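Local coordinates for protein, Family 18 Chitinase (Crocus vernus, PDB 3SIM) that probably hydrolyses chitin, as a plant glycosyl hydrolase of family 18 built on a TIM barrel, at residues K246-T254 against E266-V274. Numbering follows the deposited sequence.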
loop_
_atom_site.group_PDB
_atom_site.type_symbol
_atom_site.label_atom_id
_atom_site.label_comp_id
_atom_site.label_asym_id
_atom_site.label_seq_id
_atom_site.Cartn_x
_atom_site.Cartn_y
_atom_site.Cartn_z
ATOM N N LYS A 246 13.651 -10.940 -11.852
ATOM C CA LYS A 246 13.323 -10.541 -10.488
ATOM C C LYS A 246 12.379 -9.319 -10.247
ATOM O O LYS A 246 12.267 -8.882 -9.155
ATOM C CB LYS A 246 14.619 -10.372 -9.714
ATOM C CG LYS A 246 15.481 -11.619 -9.486
ATOM C CD LYS A 246 16.504 -11.307 -8.426
ATOM C CE LYS A 246 17.621 -12.270 -8.301
ATOM N NZ LYS A 246 18.812 -11.695 -7.711
ATOM N N LEU A 247 11.794 -8.766 -11.290
ATOM C CA LEU A 247 10.976 -7.586 -11.183
ATOM C C LEU A 247 9.493 -7.958 -11.149
ATOM O O LEU A 247 8.920 -8.241 -12.127
ATOM C CB LEU A 247 11.248 -6.603 -12.325
ATOM C CG LEU A 247 10.494 -5.277 -12.249
ATOM C CD1 LEU A 247 10.790 -4.564 -11.006
ATOM C CD2 LEU A 247 10.684 -4.438 -13.462
ATOM N N HIS A 248 8.946 -8.059 -9.974
ATOM C CA HIS A 248 7.523 -8.291 -9.742
ATOM C C HIS A 248 6.577 -7.148 -10.097
ATOM O O HIS A 248 5.463 -7.368 -10.440
ATOM C CB HIS A 248 7.253 -8.799 -8.332
ATOM C CG HIS A 248 7.959 -10.072 -8.010
ATOM N ND1 HIS A 248 7.594 -11.269 -8.541
ATOM C CD2 HIS A 248 9.010 -10.327 -7.216
ATOM C CE1 HIS A 248 8.388 -12.205 -8.103
ATOM N NE2 HIS A 248 9.266 -11.658 -7.304
ATOM N N GLY A 249 7.063 -5.939 -9.913
ATOM C CA GLY A 249 6.351 -4.705 -10.138
ATOM C C GLY A 249 6.932 -3.469 -9.451
ATOM O O GLY A 249 7.895 -3.543 -8.746
ATOM N N ILE A 250 6.330 -2.325 -9.691
ATOM C CA ILE A 250 6.754 -1.080 -9.086
ATOM C C ILE A 250 5.591 -0.359 -8.352
ATOM O O ILE A 250 4.527 -0.190 -8.884
ATOM C CB ILE A 250 7.367 -0.083 -10.094
ATOM C CG1 ILE A 250 8.589 -0.639 -10.782
ATOM C CG2 ILE A 250 7.613 1.266 -9.451
ATOM C CD1 ILE A 250 8.897 -0.078 -12.054
ATOM N N ALA A 251 5.862 0.060 -7.145
ATOM C CA ALA A 251 4.929 0.825 -6.329
ATOM C C ALA A 251 5.344 2.314 -6.082
ATOM O O ALA A 251 6.453 2.618 -5.735
ATOM C CB ALA A 251 4.727 0.138 -5.052
ATOM N N VAL A 252 4.416 3.209 -6.204
ATOM C CA VAL A 252 4.709 4.607 -6.046
ATOM C C VAL A 252 3.901 5.334 -4.893
ATOM O O VAL A 252 2.722 5.174 -4.799
ATOM C CB VAL A 252 4.529 5.326 -7.389
ATOM C CG1 VAL A 252 4.757 6.805 -7.256
ATOM C CG2 VAL A 252 5.355 4.729 -8.490
ATOM N N TRP A 253 4.582 6.092 -4.044
ATOM C CA TRP A 253 4.051 6.945 -2.992
ATOM C C TRP A 253 4.362 8.445 -3.338
ATOM O O TRP A 253 5.444 8.861 -3.242
ATOM C CB TRP A 253 4.659 6.527 -1.631
ATOM C CG TRP A 253 4.062 5.351 -0.905
ATOM C CD1 TRP A 253 3.068 5.387 0.002
ATOM C CD2 TRP A 253 4.447 3.982 -0.999
ATOM N NE1 TRP A 253 2.777 4.152 0.436
ATOM C CE2 TRP A 253 3.623 3.263 -0.148
ATOM C CE3 TRP A 253 5.404 3.296 -1.730
ATOM C CZ2 TRP A 253 3.727 1.901 -0.005
ATOM C CZ3 TRP A 253 5.487 1.941 -1.590
ATOM C CH2 TRP A 253 4.662 1.263 -0.728
ATOM N N THR A 254 3.419 9.223 -3.815
ATOM C CA THR A 254 2.026 8.929 -4.003
ATOM C C THR A 254 1.552 9.821 -5.173
ATOM O O THR A 254 2.272 10.697 -5.578
ATOM C CB THR A 254 1.152 9.336 -2.745
ATOM O OG1 THR A 254 1.112 10.739 -2.630
ATOM C CG2 THR A 254 1.614 8.676 -1.429
ATOM N N GLU A 266 5.450 8.491 -12.865
ATOM C CA GLU A 266 4.437 7.486 -13.161
ATOM C C GLU A 266 4.520 7.048 -14.625
ATOM O O GLU A 266 4.461 5.857 -14.931
ATOM C CB GLU A 266 3.039 8.025 -12.852
ATOM C CG GLU A 266 2.654 7.944 -11.384
ATOM C CD GLU A 266 3.146 9.136 -10.585
ATOM O OE1 GLU A 266 2.825 9.221 -9.383
ATOM O OE2 GLU A 266 3.856 9.986 -11.162
ATOM N N GLU A 267 4.675 8.023 -15.515
ATOM C CA GLU A 267 4.769 7.756 -16.945
ATOM C C GLU A 267 6.057 7.021 -17.307
ATOM O O GLU A 267 6.062 6.172 -18.198
ATOM C CB GLU A 267 4.667 9.059 -17.739
ATOM C CG GLU A 267 4.539 8.863 -19.240
ATOM C CD GLU A 267 4.466 10.176 -19.995
ATOM N N GLU A 268 7.148 7.350 -16.621
ATOM C CA GLU A 268 8.416 6.736 -16.916
ATOM C C GLU A 268 8.472 5.258 -16.504
ATOM O O GLU A 268 8.956 4.440 -17.191
ATOM C CB GLU A 268 9.586 7.528 -16.322
ATOM C CG GLU A 268 10.987 6.928 -16.578
ATOM C CD GLU A 268 12.225 7.807 -16.168
ATOM O OE1 GLU A 268 13.310 7.592 -16.655
ATOM O OE2 GLU A 268 12.107 8.661 -15.339
ATOM N N ALA A 269 7.996 5.003 -15.322
ATOM C CA ALA A 269 7.960 3.685 -14.732
ATOM C C ALA A 269 7.046 2.655 -15.413
ATOM O O ALA A 269 7.422 1.563 -15.598
ATOM C CB ALA A 269 7.669 3.799 -13.320
ATOM N N GLN A 270 5.870 3.073 -15.801
ATOM C CA GLN A 270 4.991 2.252 -16.587
ATOM C C GLN A 270 5.564 1.850 -17.970
ATOM O O GLN A 270 5.518 0.720 -18.315
ATOM C CB GLN A 270 3.602 2.900 -16.707
ATOM C CG GLN A 270 2.765 2.902 -15.461
ATOM C CD GLN A 270 1.498 3.697 -15.594
ATOM O OE1 GLN A 270 1.482 4.848 -15.313
ATOM N NE2 GLN A 270 0.472 3.078 -16.001
ATOM N N ALA A 271 6.153 2.809 -18.659
ATOM C CA ALA A 271 6.857 2.591 -19.922
ATOM C C ALA A 271 8.014 1.632 -19.743
ATOM O O ALA A 271 8.142 0.767 -20.502
ATOM C CB ALA A 271 7.337 3.848 -20.512
ATOM N N PHE A 272 8.747 1.777 -18.651
ATOM C CA PHE A 272 9.831 0.883 -18.324
ATOM C C PHE A 272 9.280 -0.557 -18.148
ATOM O O PHE A 272 9.828 -1.427 -18.641
ATOM C CB PHE A 272 10.624 1.316 -17.075
ATOM C CG PHE A 272 11.644 0.292 -16.601
ATOM C CD1 PHE A 272 12.854 0.180 -17.201
ATOM C CD2 PHE A 272 11.359 -0.599 -15.594
ATOM C CE1 PHE A 272 13.720 -0.747 -16.818
ATOM C CE2 PHE A 272 12.254 -1.516 -15.211
ATOM C CZ PHE A 272 13.440 -1.585 -15.827
ATOM N N LEU A 273 8.182 -0.737 -17.447
ATOM C CA LEU A 273 7.645 -2.057 -17.156
ATOM C C LEU A 273 7.286 -2.878 -18.420
ATOM O O LEU A 273 7.543 -4.019 -18.539
ATOM C CB LEU A 273 6.469 -1.960 -16.199
ATOM C CG LEU A 273 6.903 -1.809 -14.746
ATOM C CD1 LEU A 273 5.824 -1.284 -13.936
ATOM C CD2 LEU A 273 7.535 -3.069 -14.146
ATOM N N VAL A 274 6.709 -2.178 -19.354
ATOM C CA VAL A 274 6.111 -2.709 -20.522
ATOM C C VAL A 274 7.102 -2.936 -21.713
ATOM O O VAL A 274 6.766 -3.600 -22.606
ATOM C CB VAL A 274 4.934 -1.749 -20.771
ATOM C CG1 VAL A 274 4.981 -0.979 -21.982
ATOM C CG2 VAL A 274 3.652 -2.225 -20.258
#
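Glu266 OE1 rests against Val252 CG1 at 3.8 Å and is hydrogen-bonded to Ser258 OG. The same serine hydroxyl is bonded to Thr254 O, so it lies between the two oxygens and links the carboxylate to the end of the 246-254 segment. Glu266 reaches this place because its chain bends at chi2 (85°), which brings the carboxylate up to Val252. The buried Glu266 thus has a polar partner for OE1, although one side of that oxygen faces a methyl group. No hydrogen bond joins 246-254 directly to 266-274, and the remaining side-chain contacts are apolar. Ile250 CD1 lies at the middle of the contact. It meets Leu273 CG at 3.8 Å and comes within 4.3 Å of Ala269 CB. This is strand-to-helix packing in a TIM barrel. Strand 250-253 is the last of the eight parallel barrel strands and lies between strands 215-220 and 2-7. Helix 264-274, the last in the chain, runs back antiparallel along its outer side. The axes of 250-253 and 266-274 come within 10.0 Å, at 176°. Just before the strand, Leu247 extends the apolar seam. Its CG is anti to the backbone N (chi1 -176°), and its CD2 reaches the helix. That methyl touches Leu273 CD2 at 3.5 Å, the two side chains crossing at about a right angle. It also sits at the edge of the Phe272 ring, near the ring plane, 3.7 Å from CE2. Replacing Leu273 with alanine would probably open a gap beneath Ile250 CD1 and leave Leu247 CD2 with Phe272 as its main support from the helix. Beyond these residues, Phe272 packs on helix 230-243, where Lys242 makes a cation-pi contact with its ring.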